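Local coordinates for protein beta-ketoacyl synthase (Pseudomonas aeruginosa, PDB 4CW4) that catalyses the condensation of acetyl-CoA with malonyl-ACP to give acetoacetyl-ACP, the primer of fatty acid synthesis, and works as a homodimer, at residues A[42-47]-A[76-81]; A[201-206]-A[369-374]; A[348-353]-A[502-507]; A[409-414]-A[450-455]. One frame throughout, in Å; residues are numbered along the deposited sequence. Where two conformers were deposited one is given.

Contact 1 (A[42-47]-A[76-81]); sequences ARQETL and DIERRY. With SO4 (sulfate ion), chain B.
The carboxylate of Glu78 is held by two neighbouring residues of the other helix, one to each oxygen. Arg43 gives its NE to Glu78 OE2 at 2.8 Å, a salt bridge in which guanidinium and carboxylate lie nearly coplanar, although the N-H...O angle is well short of straight (137°). Gln44 NE2 reaches Glu78 OE1 at 3.0 Å along a straighter line (164°), its amide turned steeply against the carboxylate. Both donors come on the syn side of their oxygen but tilted out of the carboxylate plane. A water completes the ring of bonds, accepting from Arg43 NH2 and donating to Glu78 OE1.

Behind these polar ends the aliphatic parts pack: Leu47 CD1 rests 3.7 Å from Glu78 CG, and Leu47 also meets Ile85 and Phe86 farther along helix 74-87. Glutamate is long enough to span the gap: extended, with CG anti to the backbone N, it offers two oxygens to two donors while its methylenes lie on Leu47. The Arg43 guanidinium has a further tie, from NH1 to the carbonyl of Ile35.

The segments of helices 40-53 and 74-87 run 66° apart in direction, their axes 9.2 Å from each other. Nearby, Arg80 and Tyr81 bind a sulfate, probably from the crystallisation liquor. Within the interhelical contact, one acid bonded to a cation, an amide and a water would probably remain ionised.

Contact 2 (A[201-206]-A[369-374]); sequences DAIRST and YVVLMD
Ala202 and Val371 pack the end of helix 190-204 on strand 366-374, a helix-on-sheet layer in the N-terminal half of the thiolase-like ketosynthase fold. The strand runs between strands 10-19 and 307-314, antiparallel to both, and alternate residues Tyr369 and Val371 direct their CB atoms toward the helix.

From its CB outward, Val371 meets the helix chiefly with one branch. The CB itself stands back, while Val371 CG2 lies 3.8 Å from the carbonyl O of Ala202 and 4.2 Å from Ala202 CB. Val371 CG2 also meets Ile203 CD1 and Thr206 CG2, each at 4.2 Å, and is thus shared by Ala202, Ile203 and Thr206. A chi1 of -175° sets CG1 anti to the backbone N and leaves CG2 as the branch that meets the helix. A branched valine suits the strand and offers this methyl without a long side chain.

Alanine is short enough for the backbones to come near each other: Ala202 CB touches Tyr369 CB at 3.7 Å. The tyrosine ring then leads away, and its hydroxyl bonds to Ser195 and Ser226.

Where the helix gives way to a turn, side-chain hydroxyls take up backbone carbonyls. Ser205 OG donates to Ala202 O at 2.7 Å, and Thr206 OG1 donates to Ile203 O at 2.9 Å, nearly in line with the C=O bond.

Contact 3 (A[348-353]-A[502-507]); sequences FRRASR and IKTIDK
The guanidinium of Arg350 meets the 502-507 loop with its edge. Thr504 O and Asp506 OD2 both lie in its plane, and Arg353 NH2 sits above one face near the rim. Arg350 NE and NH2 grip Thr504 O side-on, at 2.9 Å from NE and 3.0 Å from NH2. In the conformer given, Arg350 NH2 also forms a salt bridge to Asp506 OD2 at 2.9 Å, approaching from above the carboxylate plane. The bend at chi3 (64°) turns the planar end of Arg350 toward the Thr504 carbonyl. The Arg353 guanidinium has Thr504 O over one face.

Residues 502 to 505 form a type I beta turn. The contact joins two loops of the ketosynthase domain, which follow helices 334-341 and 482-496. Threonine suits the turn because its hydroxyl can bond while its methyl packs: Thr504 OG1 donates to Ser352 O at 2.7 Å, on a carbonyl lone pair, and CG2 faces Arg349 O.

Ser352 OG bonds to Lys472 O, and its side chain lies about 7 Å from that of His477, a predicted active-site residue. Ile505 CG2 packs against Arg353 CB at 3.6 Å, while, for that same Asp506 conformer, a water bridges Arg353 NH1 and OD2.

Contact 4 (A[409-414]-A[450-455]); sequences GNYLTV and ESEILD
Ile453 lies against the flat side of Tyr411 in the tight part of this contact. Ile453 CG1 sits over the middle of the ring, 3.5 Å from the Tyr411 centroid and 11° off the normal, a CH-pi contact that puts a methylene on the aromatic face. From there Ile453 CD1 runs on to within 3.6 Å of Asn410 OD1, and Ile453 CG2 turns to Val414 CG2 at 3.9 Å. The branches of the isoleucine thus spread over Tyr411, Asn410 and Val414, with some overlap, as suits a beta-branched residue. This rests on chi1 of -69°, with CG1 anti to the carbonyl carbon and CG2 anti to the backbone N.

These are helices 409-425 and 444-461 of the C-terminal half of the ketosynthase fold, packed side by side, their segment axes crossing at -37° and 9.7 Å apart. Strands 532-539 and 543-550 lie against the contact: Asn410 ND2 bonds to Asn536 as well as to Thr413 OG1, while its side chain lies about 6 Å from that of His439, a predicted active-site residue. Glu450 accepts from the backbone N of His439.

The looser side is at Glu452, which is partly exposed. Tyr411 OH is 3.6 Å from Glu452 CG, the ring and carboxylate planes steeply inclined. Here Glu607 of the second subunit packs on Tyr411 and His608 of that chain on Glu452.

In the fold
From the N terminus, contact 1 closes first, pairing helices 40-53 and 74-87 across 28 intervening residues before any other contact opens. Contact 2 then brings the end of helix 190-204 to strand 366-374. Before that loop closes, contact 3 opens at 348-353, so contacts 2 and 3 cross along the chain; they lie on opposite sides of its centre, their own centres about 32 Å apart. Contact 4, joining helices 409-425 and 444-461, is nested inside the long loop that contact 3 closes at 502-507. Contact 3 thus links a loop preceding strand 366-374 with one following helix 482-496, while contacts 2 and 4 each join elements of one half of the ketosynthase fold.

Contact 1 (A[42-47]-A[76-81])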
loop_
_atom_site.group_PDB
_atom_site.type_symbol
_atom_site.label_atom_id
_atom_site.label_comp_id
_atom_site.label_asym_id
_atom_site.label_seq_id
_atom_site.Cartn_x
_atom_site.Cartn_y
_atom_site.Cartn_z
ATOM N N ALA A 42 22.076 -3.136 33.290
ATOM C CA ALA A 42 21.299 -3.014 32.042
ATOM C C ALA A 42 19.956 -3.722 32.144
ATOM O O ALA A 42 18.946 -3.199 31.681
ATOM C CB ALA A 42 22.071 -3.561 30.873
ATOM N N ARG A 43 19.959 -4.901 32.760
ATOM C CA ARG A 43 18.733 -5.673 32.955
ATOM C C ARG A 43 17.785 -4.933 33.882
ATOM O O ARG A 43 16.606 -4.800 33.577
ATOM C CB ARG A 43 19.034 -7.076 33.499
ATOM C CG ARG A 43 17.807 -7.798 34.056
ATOM C CD ARG A 43 18.011 -9.290 34.260
ATOM N NE ARG A 43 19.093 -9.511 35.214
ATOM C CZ ARG A 43 20.312 -9.939 34.895
ATOM N NH1 ARG A 43 20.640 -10.260 33.646
ATOM N NH2 ARG A 43 21.219 -10.062 35.847
ATOM N N GLN A 44 18.292 -4.444 35.010
ATOM C CA GLN A 44 17.429 -3.813 35.995
ATOM C C GLN A 44 16.880 -2.493 35.466
ATOM O O GLN A 44 15.744 -2.122 35.746
ATOM C CB GLN A 44 18.180 -3.636 37.314
ATOM C CG GLN A 44 18.404 -4.973 38.009
ATOM C CD GLN A 44 19.516 -4.962 39.057
ATOM O OE1 GLN A 44 20.140 -3.933 39.353
ATOM N NE2 GLN A 44 19.775 -6.128 39.613
ATOM N N GLU A 45 17.672 -1.784 34.675
ATOM C CA GLU A 45 17.197 -0.552 34.062
ATOM C C GLU A 45 16.037 -0.836 33.099
ATOM O O GLU A 45 15.009 -0.160 33.121
ATOM C CB GLU A 45 18.325 0.131 33.293
ATOM C CG GLU A 45 17.902 1.467 32.715
ATOM C CD GLU A 45 18.989 2.109 31.890
ATOM O OE1 GLU A 45 19.433 1.496 30.881
ATOM O OE2 GLU A 45 19.397 3.230 32.258
ATOM N N THR A 46 16.203 -1.829 32.238
ATOM C CA THR A 46 15.138 -2.188 31.301
ATOM C C THR A 46 13.892 -2.681 32.023
ATOM O O THR A 46 12.790 -2.294 31.659
ATOM C CB THR A 46 15.636 -3.221 30.300
ATOM O OG1 THR A 46 16.625 -2.611 29.457
ATOM C CG2 THR A 46 14.498 -3.743 29.435
ATOM N N LEU A 47 14.066 -3.528 33.029
ATOM C CA LEU A 47 12.940 -3.988 33.844
ATOM C C LEU A 47 12.205 -2.853 34.543
ATOM O O LEU A 47 10.973 -2.836 34.570
ATOM C CB LEU A 47 13.369 -5.055 34.859
ATOM C CG LEU A 47 13.808 -6.416 34.305
ATOM C CD1 LEU A 47 14.254 -7.358 35.438
ATOM C CD2 LEU A 47 12.735 -7.071 33.462
ATOM N N ASP A 76 15.280 -4.009 43.600
ATOM C CA ASP A 76 14.054 -4.454 44.249
ATOM C C ASP A 76 12.988 -4.744 43.201
ATOM O O ASP A 76 12.201 -5.658 43.353
ATOM C CB ASP A 76 13.537 -3.399 45.227
ATOM C CG ASP A 76 14.533 -3.071 46.339
ATOM O OD1 ASP A 76 15.325 -3.948 46.759
ATOM O OD2 ASP A 76 14.510 -1.916 46.799
ATOM N N ILE A 77 12.968 -3.961 42.125
ATOM C CA ILE A 77 11.968 -4.160 41.081
ATOM C C ILE A 77 12.178 -5.501 40.399
ATOM O O ILE A 77 11.224 -6.209 40.126
ATOM C CB ILE A 77 11.975 -3.017 40.057
ATOM C CG1 ILE A 77 11.366 -1.775 40.713
ATOM C CG2 ILE A 77 11.198 -3.411 38.773
ATOM C CD1 ILE A 77 11.406 -0.525 39.866
ATOM N N GLU A 78 13.425 -5.857 40.128
ATOM C CA GLU A 78 13.704 -7.139 39.506
ATOM C C GLU A 78 13.241 -8.282 40.397
ATOM O O GLU A 78 12.583 -9.195 39.934
ATOM C CB GLU A 78 15.183 -7.293 39.190
ATOM C CG GLU A 78 15.539 -8.641 38.611
ATOM C CD GLU A 78 17.021 -8.796 38.369
ATOM O OE1 GLU A 78 17.838 -8.319 39.185
ATOM O OE2 GLU A 78 17.371 -9.422 37.373
ATOM N N ARG A 79 13.591 -8.234 41.682
ATOM C CA ARG A 79 13.155 -9.264 42.607
ATOM C C ARG A 79 11.630 -9.377 42.633
ATOM O O ARG A 79 11.071 -10.469 42.520
ATOM C CB ARG A 79 13.677 -8.937 44.016
ATOM C CG ARG A 79 12.934 -9.630 45.146
ATOM C CD ARG A 79 13.243 -8.962 46.461
ATOM N NE ARG A 79 12.010 -8.526 47.119
ATOM C CZ ARG A 79 11.480 -7.307 47.026
ATOM N NH1 ARG A 79 12.060 -6.364 46.291
ATOM N NH2 ARG A 79 10.357 -7.029 47.678
ATOM N N ARG A 80 10.969 -8.241 42.780
ATOM C CA ARG A 80 9.540 -8.198 43.044
ATOM C C ARG A 80 8.659 -8.391 41.806
ATOM O O ARG A 80 7.590 -8.993 41.904
ATOM C CB ARG A 80 9.209 -6.860 43.696
ATOM C CG ARG A 80 7.827 -6.750 44.291
ATOM C CD ARG A 80 7.809 -5.617 45.295
ATOM N NE ARG A 80 6.468 -5.329 45.789
ATOM C CZ ARG A 80 6.211 -4.731 46.949
ATOM N NH1 ARG A 80 7.201 -4.367 47.757
ATOM N NH2 ARG A 80 4.955 -4.511 47.309
ATOM N N TYR A 81 9.106 -7.882 40.662
ATOM C CA TYR A 81 8.242 -7.806 39.484
ATOM C C TYR A 81 8.726 -8.584 38.261
ATOM O O TYR A 81 7.981 -8.691 37.299
ATOM C CB TYR A 81 8.032 -6.341 39.059
ATOM C CG TYR A 81 7.413 -5.467 40.125
ATOM C CD1 TYR A 81 6.040 -5.395 40.280
ATOM C CD2 TYR A 81 8.203 -4.710 40.976
ATOM C CE1 TYR A 81 5.467 -4.592 41.272
ATOM C CE2 TYR A 81 7.647 -3.916 41.949
ATOM C CZ TYR A 81 6.281 -3.865 42.098
ATOM O OH TYR A 81 5.735 -3.067 43.072
HETATM S S SO4 B . 2.849 -4.913 44.140
HETATM O O1 SO4 B . 2.356 -5.034 45.512
HETATM O O2 SO4 B . 3.099 -3.504 43.840
HETATM O O3 SO4 B . 4.089 -5.678 43.999
HETATM O O4 SO4 B . 1.834 -5.424 43.220
HETATM O O HOH W 1 20.331 -9.304 38.403
#

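Contact 2 (A[201-206]-A[369-374])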
loop_
_atom_site.group_PDB
_atom_site.type_symbol
_atom_site.label_atom_id
_atom_site.label_comp_id
_atom_site.label_asym_id
_atom_site.label_seq_id
_atom_site.Cartn_x
_atom_site.Cartn_y
_atom_site.Cartn_z
ATOM N N ASP A 201 9.220 8.340 19.594
ATOM C CA ASP A 201 10.355 7.629 20.215
ATOM C C ASP A 201 11.572 7.665 19.276
ATOM O O ASP A 201 12.689 8.007 19.704
ATOM C CB ASP A 201 9.951 6.190 20.534
ATOM C CG ASP A 201 10.989 5.436 21.317
ATOM O OD1 ASP A 201 11.593 6.003 22.262
ATOM O OD2 ASP A 201 11.223 4.261 20.984
ATOM N N ALA A 202 11.367 7.355 17.994
ATOM C CA ALA A 202 12.480 7.359 17.037
ATOM C C ALA A 202 13.138 8.746 16.891
ATOM O O ALA A 202 14.367 8.870 16.872
ATOM C CB ALA A 202 12.025 6.838 15.683
ATOM N N ILE A 203 12.331 9.791 16.764
ATOM C CA ILE A 203 12.851 11.136 16.541
ATOM C C ILE A 203 13.612 11.617 17.762
ATOM O O ILE A 203 14.665 12.211 17.654
ATOM C CB ILE A 203 11.677 12.098 16.218
ATOM C CG1 ILE A 203 11.095 11.750 14.848
ATOM C CG2 ILE A 203 12.103 13.563 16.295
ATOM C CD1 ILE A 203 12.060 11.953 13.678
ATOM N N ARG A 204 13.066 11.367 18.944
ATOM C CA ARG A 204 13.710 11.828 20.164
ATOM C C ARG A 204 14.982 11.038 20.483
ATOM O O ARG A 204 15.863 11.537 21.175
ATOM C CB ARG A 204 12.742 11.768 21.350
ATOM C CG ARG A 204 11.566 12.736 21.242
ATOM C CD ARG A 204 10.783 12.834 22.513
ATOM N NE ARG A 204 9.589 13.660 22.338
ATOM C CZ ARG A 204 9.576 14.991 22.386
ATOM N NH1 ARG A 204 10.699 15.670 22.623
ATOM N NH2 ARG A 204 8.429 15.643 22.220
ATOM N N SER A 205 15.080 9.813 19.975
ATOM C CA SER A 205 16.269 8.993 20.185
ATOM C C SER A 205 17.487 9.570 19.491
ATOM O O SER A 205 18.595 9.190 19.808
ATOM C CB SER A 205 16.071 7.562 19.674
ATOM O OG SER A 205 16.227 7.472 18.260
ATOM N N THR A 206 17.302 10.490 18.547
ATOM C CA THR A 206 18.452 11.051 17.837
ATOM C C THR A 206 19.297 11.986 18.684
ATOM O O THR A 206 20.444 12.221 18.347
ATOM C CB THR A 206 18.041 11.849 16.583
ATOM O OG1 THR A 206 17.342 13.035 16.969
ATOM C CG2 THR A 206 17.199 11.010 15.613
ATOM N N TYR A 369 10.346 2.578 13.754
ATOM C CA TYR A 369 10.934 3.539 12.824
ATOM C C TYR A 369 12.447 3.615 12.981
ATOM O O TYR A 369 12.971 3.528 14.089
ATOM C CB TYR A 369 10.317 4.945 13.004
ATOM C CG TYR A 369 8.908 4.935 12.546
ATOM C CD1 TYR A 369 8.615 4.988 11.195
ATOM C CD2 TYR A 369 7.863 4.783 13.452
ATOM C CE1 TYR A 369 7.321 4.904 10.754
ATOM C CE2 TYR A 369 6.574 4.695 13.023
ATOM C CZ TYR A 369 6.302 4.752 11.680
ATOM O OH TYR A 369 5.007 4.651 11.208
ATOM N N VAL A 370 13.135 3.792 11.857
ATOM C CA VAL A 370 14.530 4.208 11.889
ATOM C C VAL A 370 14.622 5.577 11.238
ATOM O O VAL A 370 13.830 5.916 10.340
ATOM C CB VAL A 370 15.492 3.223 11.167
ATOM C CG1 VAL A 370 15.529 1.870 11.908
ATOM C CG2 VAL A 370 15.137 3.058 9.695
ATOM N N VAL A 371 15.580 6.363 11.703
ATOM C CA VAL A 371 15.858 7.673 11.125
ATOM C C VAL A 371 17.177 7.556 10.394
ATOM O O VAL A 371 18.180 7.219 11.001
ATOM C CB VAL A 371 15.950 8.768 12.193
ATOM C CG1 VAL A 371 16.112 10.133 11.544
ATOM C CG2 VAL A 371 14.741 8.744 13.099
ATOM N N LEU A 372 17.162 7.801 9.089
ATOM C CA LEU A 372 18.356 7.764 8.262
ATOM C C LEU A 372 18.771 9.174 7.888
ATOM O O LEU A 372 17.926 10.047 7.650
ATOM C CB LEU A 372 18.101 6.997 6.957
ATOM C CG LEU A 372 17.487 5.606 7.087
ATOM C CD1 LEU A 372 17.278 4.984 5.712
ATOM C CD2 LEU A 372 18.382 4.716 7.971
ATOM N N MET A 373 20.080 9.380 7.802
ATOM C CA MET A 373 20.616 10.586 7.191
ATOM C C MET A 373 21.719 10.207 6.241
ATOM O O MET A 373 22.351 9.186 6.423
ATOM C CB MET A 373 21.211 11.524 8.237
ATOM C CG MET A 373 20.222 12.177 9.146
ATOM S SD MET A 373 21.039 13.280 10.316
ATOM C CE MET A 373 19.566 13.928 11.132
ATOM N N ASP A 374 21.973 11.043 5.245
ATOM C CA ASP A 374 23.212 10.892 4.502
ATOM C C ASP A 374 24.413 11.171 5.409
ATOM O O ASP A 374 24.323 11.886 6.407
ATOM C CB ASP A 374 23.248 11.775 3.257
ATOM C CG ASP A 374 23.346 13.247 3.569
ATOM O OD1 ASP A 374 24.488 13.777 3.710
ATOM O OD2 ASP A 374 22.281 13.884 3.652
#

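Contact 3 (A[348-353]-A[502-507])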
loop_
_atom_site.group_PDB
_atom_site.type_symbol
_atom_site.label_atom_id
_atom_site.label_comp_id
_atom_site.label_asym_id
_atom_site.label_seq_id
_atom_site.Cartn_x
_atom_site.Cartn_y
_atom_site.Cartn_z
ATOM N N PHE A 348 1.638 -21.143 25.544
ATOM C CA PHE A 348 1.481 -20.216 24.441
ATOM C C PHE A 348 2.660 -19.260 24.330
ATOM O O PHE A 348 2.825 -18.633 23.301
ATOM C CB PHE A 348 0.170 -19.455 24.538
ATOM C CG PHE A 348 -1.031 -20.309 24.266
ATOM C CD1 PHE A 348 -1.304 -20.727 22.988
ATOM C CD2 PHE A 348 -1.877 -20.709 25.294
ATOM C CE1 PHE A 348 -2.401 -21.532 22.717
ATOM C CE2 PHE A 348 -2.976 -21.504 25.029
ATOM C CZ PHE A 348 -3.231 -21.923 23.727
ATOM N N ARG A 349 3.476 -19.154 25.375
ATOM C CA ARG A 349 4.697 -18.362 25.271
ATOM C C ARG A 349 5.688 -18.965 24.294
ATOM O O ARG A 349 6.594 -18.273 23.835
ATOM C CB ARG A 349 5.334 -18.161 26.647
ATOM C CG ARG A 349 4.409 -17.330 27.530
ATOM C CD ARG A 349 4.838 -17.104 28.962
ATOM N NE ARG A 349 3.916 -16.114 29.544
ATOM C CZ ARG A 349 2.739 -16.397 30.086
ATOM N NH1 ARG A 349 2.332 -17.658 30.203
ATOM N NH2 ARG A 349 1.973 -15.420 30.551
ATOM N N ARG A 350 5.495 -20.238 23.954
ATOM C CA ARG A 350 6.366 -20.909 22.986
ATOM C C ARG A 350 5.601 -21.181 21.689
ATOM O O ARG A 350 5.924 -22.108 20.945
ATOM C CB ARG A 350 6.925 -22.197 23.578
ATOM C CG ARG A 350 7.838 -21.938 24.775
ATOM C CD ARG A 350 8.308 -23.220 25.425
ATOM N NE ARG A 350 9.134 -24.015 24.530
ATOM C CZ ARG A 350 9.577 -25.238 24.776
ATOM N NH1 ARG A 350 9.280 -25.847 25.914
ATOM N NH2 ARG A 350 10.308 -25.863 23.861
ATOM N N ALA A 351 4.606 -20.351 21.383
ATOM C CA ALA A 351 3.833 -20.577 20.160
ATOM C C ALA A 351 4.691 -20.414 18.905
ATOM O O ALA A 351 4.428 -21.047 17.884
ATOM C CB ALA A 351 2.641 -19.659 20.090
ATOM N N SER A 352 5.696 -19.553 18.999
ATOM C CA SER A 352 6.559 -19.228 17.869
ATOM C C SER A 352 7.932 -19.882 18.037
ATOM O O SER A 352 8.726 -19.499 18.907
ATOM C CB SER A 352 6.681 -17.721 17.725
ATOM O OG SER A 352 7.331 -17.399 16.506
ATOM N N ARG A 353 8.174 -20.880 17.186
ATOM C CA ARG A 353 9.309 -21.801 17.277
ATOM C C ARG A 353 10.080 -21.874 15.949
ATOM O O ARG A 353 10.074 -22.911 15.279
ATOM C CB ARG A 353 8.774 -23.204 17.630
ATOM C CG ARG A 353 8.256 -23.321 19.054
ATOM C CD ARG A 353 7.258 -24.484 19.181
ATOM N NE ARG A 353 6.776 -24.750 20.536
ATOM C CZ ARG A 353 7.257 -25.684 21.354
ATOM N NH1 ARG A 353 8.292 -26.444 20.989
ATOM N NH2 ARG A 353 6.703 -25.859 22.551
ATOM N N ILE A 502 17.206 -18.779 19.799
ATOM C CA ILE A 502 15.803 -19.134 19.541
ATOM C C ILE A 502 15.371 -19.949 20.761
ATOM O O ILE A 502 15.443 -21.183 20.775
ATOM C CB ILE A 502 15.626 -19.922 18.233
ATOM C CG1 ILE A 502 16.336 -19.197 17.075
ATOM C CG2 ILE A 502 14.134 -20.110 17.959
ATOM C CD1 ILE A 502 16.221 -19.893 15.736
ATOM N N LYS A 503 14.960 -19.256 21.815
ATOM C CA LYS A 503 14.828 -19.910 23.125
ATOM C C LYS A 503 13.588 -20.768 23.250
ATOM O O LYS A 503 13.478 -21.568 24.174
ATOM C CB LYS A 503 14.877 -18.872 24.246
ATOM C CG LYS A 503 16.198 -18.178 24.306
ATOM C CD LYS A 503 16.271 -17.156 25.422
ATOM C CE LYS A 503 17.576 -16.451 25.324
ATOM N NZ LYS A 503 17.416 -15.011 25.538
ATOM N N THR A 504 12.653 -20.601 22.320
ATOM C CA THR A 504 11.409 -21.341 22.353
ATOM C C THR A 504 11.521 -22.772 21.828
ATOM O O THR A 504 10.601 -23.566 22.023
ATOM C CB THR A 504 10.364 -20.631 21.517
ATOM O OG1 THR A 504 10.905 -20.426 20.204
ATOM C CG2 THR A 504 9.990 -19.291 22.126
ATOM N N ILE A 505 12.628 -23.108 21.164
ATOM C CA ILE A 505 12.803 -24.457 20.609
ATOM C C ILE A 505 13.744 -25.286 21.463
ATOM O O ILE A 505 14.624 -24.752 22.147
ATOM C CB ILE A 505 13.255 -24.442 19.113
ATOM C CG1 ILE A 505 14.709 -24.003 18.960
ATOM C CG2 ILE A 505 12.312 -23.546 18.300
ATOM C CD1 ILE A 505 15.222 -24.135 17.531
ATOM N N ASP A 506 13.571 -26.602 21.416
ATOM C CA ASP A 506 14.439 -27.489 22.180
ATOM C C ASP A 506 15.580 -28.004 21.378
ATOM O O ASP A 506 16.607 -28.408 21.926
ATOM C CB ASP A 506 13.634 -28.648 22.724
ATOM C CG ASP A 506 12.768 -28.219 23.856
ATOM O OD1 ASP A 506 13.325 -27.559 24.747
ATOM O OD2 ASP A 506 11.552 -28.475 23.825
ATOM N N LYS A 507 15.360 -28.020 20.080
ATOM C CA LYS A 507 16.369 -28.332 19.110
ATOM C C LYS A 507 15.793 -28.013 17.745
ATOM O O LYS A 507 14.580 -27.840 17.560
ATOM C CB LYS A 507 16.802 -29.782 19.180
ATOM C CG LYS A 507 15.945 -30.771 18.433
ATOM C CD LYS A 507 16.773 -31.988 18.036
ATOM C CE LYS A 507 16.070 -32.766 16.942
ATOM N NZ LYS A 507 14.641 -32.937 17.285
HETATM O O HOH W 2 10.288 -28.552 26.031
HETATM O O HOH W 3 9.837 -29.186 21.690
#

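Contact 4 (A[409-414]-A[450-455])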
loop_
_atom_site.group_PDB
_atom_site.type_symbol
_atom_site.label_atom_id
_atom_site.label_comp_id
_atom_site.label_asym_id
_atom_site.label_seq_id
_atom_site.Cartn_x
_atom_site.Cartn_y
_atom_site.Cartn_z
ATOM N N GLY A 409 12.247 -16.503 -5.396
ATOM C CA GLY A 409 12.799 -15.162 -5.399
ATOM C C GLY A 409 13.780 -14.910 -4.269
ATOM O O GLY A 409 14.717 -14.122 -4.405
ATOM N N ASN A 410 13.557 -15.545 -3.125
ATOM C CA ASN A 410 14.418 -15.301 -1.976
ATOM C C ASN A 410 15.845 -15.844 -2.195
ATOM O O ASN A 410 16.779 -15.362 -1.571
ATOM C CB ASN A 410 13.757 -15.869 -0.714
ATOM C CG ASN A 410 14.349 -15.354 0.586
ATOM O OD1 ASN A 410 14.381 -16.099 1.554
ATOM N ND2 ASN A 410 14.727 -14.101 0.650
ATOM N N TYR A 411 16.032 -16.783 -3.126
ATOM C CA TYR A 411 17.391 -17.186 -3.501
ATOM C C TYR A 411 18.157 -15.984 -4.032
ATOM O O TYR A 411 19.312 -15.758 -3.704
ATOM C CB TYR A 411 17.385 -18.301 -4.553
ATOM C CG TYR A 411 17.099 -19.680 -4.004
ATOM C CD1 TYR A 411 15.791 -20.140 -3.888
ATOM C CD2 TYR A 411 18.133 -20.528 -3.609
ATOM C CE1 TYR A 411 15.516 -21.396 -3.386
ATOM C CE2 TYR A 411 17.864 -21.795 -3.106
ATOM C CZ TYR A 411 16.545 -22.215 -2.992
ATOM O OH TYR A 411 16.230 -23.461 -2.504
ATOM N N LEU A 412 17.484 -15.239 -4.897
ATOM C CA LEU A 412 18.070 -14.091 -5.567
ATOM C C LEU A 412 18.354 -12.949 -4.588
ATOM O O LEU A 412 19.426 -12.346 -4.643
ATOM C CB LEU A 412 17.158 -13.608 -6.687
ATOM C CG LEU A 412 17.186 -14.420 -7.989
ATOM C CD1 LEU A 412 16.852 -15.882 -7.797
ATOM C CD2 LEU A 412 16.240 -13.801 -8.996
ATOM N N THR A 413 17.411 -12.657 -3.689
ATOM C CA THR A 413 17.620 -11.547 -2.764
ATOM C C THR A 413 18.778 -11.834 -1.808
ATOM O O THR A 413 19.604 -10.963 -1.559
ATOM C CB THR A 413 16.345 -11.144 -1.975
ATOM O OG1 THR A 413 15.974 -12.150 -1.023
ATOM C CG2 THR A 413 15.163 -10.917 -2.911
ATOM N N VAL A 414 18.840 -13.042 -1.264
ATOM C CA VAL A 414 19.911 -13.372 -0.328
ATOM C C VAL A 414 21.273 -13.385 -1.030
ATOM O O VAL A 414 22.237 -12.821 -0.531
ATOM C CB VAL A 414 19.648 -14.708 0.405
ATOM C CG1 VAL A 414 20.807 -15.046 1.337
ATOM C CG2 VAL A 414 18.319 -14.626 1.196
ATOM N N GLU A 450 13.691 -21.815 3.881
ATOM C CA GLU A 450 14.612 -20.744 4.228
ATOM C C GLU A 450 15.980 -21.281 4.585
ATOM O O GLU A 450 16.987 -20.719 4.173
ATOM C CB GLU A 450 14.087 -19.844 5.348
ATOM C CG GLU A 450 14.973 -18.610 5.504
ATOM C CD GLU A 450 14.562 -17.608 6.573
ATOM O OE1 GLU A 450 13.788 -17.947 7.493
ATOM O OE2 GLU A 450 15.082 -16.471 6.535
ATOM N N SER A 451 16.043 -22.350 5.359
ATOM C CA SER A 451 17.354 -22.893 5.688
ATOM C C SER A 451 18.081 -23.389 4.439
ATOM O O SER A 451 19.291 -23.233 4.326
ATOM C CB SER A 451 17.254 -23.986 6.756
ATOM O OG SER A 451 16.610 -25.164 6.291
ATOM N N GLU A 452 17.348 -23.956 3.490
ATOM C CA GLU A 452 17.975 -24.400 2.251
ATOM C C GLU A 452 18.561 -23.216 1.479
ATOM O O GLU A 452 19.667 -23.309 0.963
ATOM C CB GLU A 452 16.991 -25.171 1.377
ATOM C CG GLU A 452 17.616 -25.620 0.090
ATOM C CD GLU A 452 16.825 -26.710 -0.592
ATOM O OE1 GLU A 452 15.646 -26.904 -0.247
ATOM O OE2 GLU A 452 17.402 -27.374 -1.477
ATOM N N ILE A 453 17.833 -22.105 1.394
ATOM C CA ILE A 453 18.385 -20.910 0.754
ATOM C C ILE A 453 19.644 -20.421 1.469
ATOM O O ILE A 453 20.668 -20.168 0.841
ATOM C CB ILE A 453 17.355 -19.785 0.752
ATOM C CG1 ILE A 453 16.206 -20.141 -0.187
ATOM C CG2 ILE A 453 17.981 -18.458 0.334
ATOM C CD1 ILE A 453 14.959 -19.304 0.015
ATOM N N LEU A 454 19.580 -20.264 2.787
ATOM C CA LEU A 454 20.750 -19.754 3.504
ATOM C C LEU A 454 21.948 -20.696 3.396
ATOM O O LEU A 454 23.075 -20.263 3.203
ATOM C CB LEU A 454 20.420 -19.492 4.974
ATOM C CG LEU A 454 19.299 -18.495 5.240
ATOM C CD1 LEU A 454 18.991 -18.425 6.722
ATOM C CD2 LEU A 454 19.647 -17.122 4.694
ATOM N N ASP A 455 21.687 -21.987 3.516
ATOM C CA ASP A 455 22.744 -22.980 3.405
ATOM C C ASP A 455 23.405 -22.934 2.032
ATOM O O ASP A 455 24.633 -23.011 1.914
ATOM C CB ASP A 455 22.158 -24.362 3.661
ATOM C CG ASP A 455 23.211 -25.398 3.963
ATOM O OD1 ASP A 455 24.085 -25.158 4.834
ATOM O OD2 ASP A 455 23.138 -26.466 3.332
#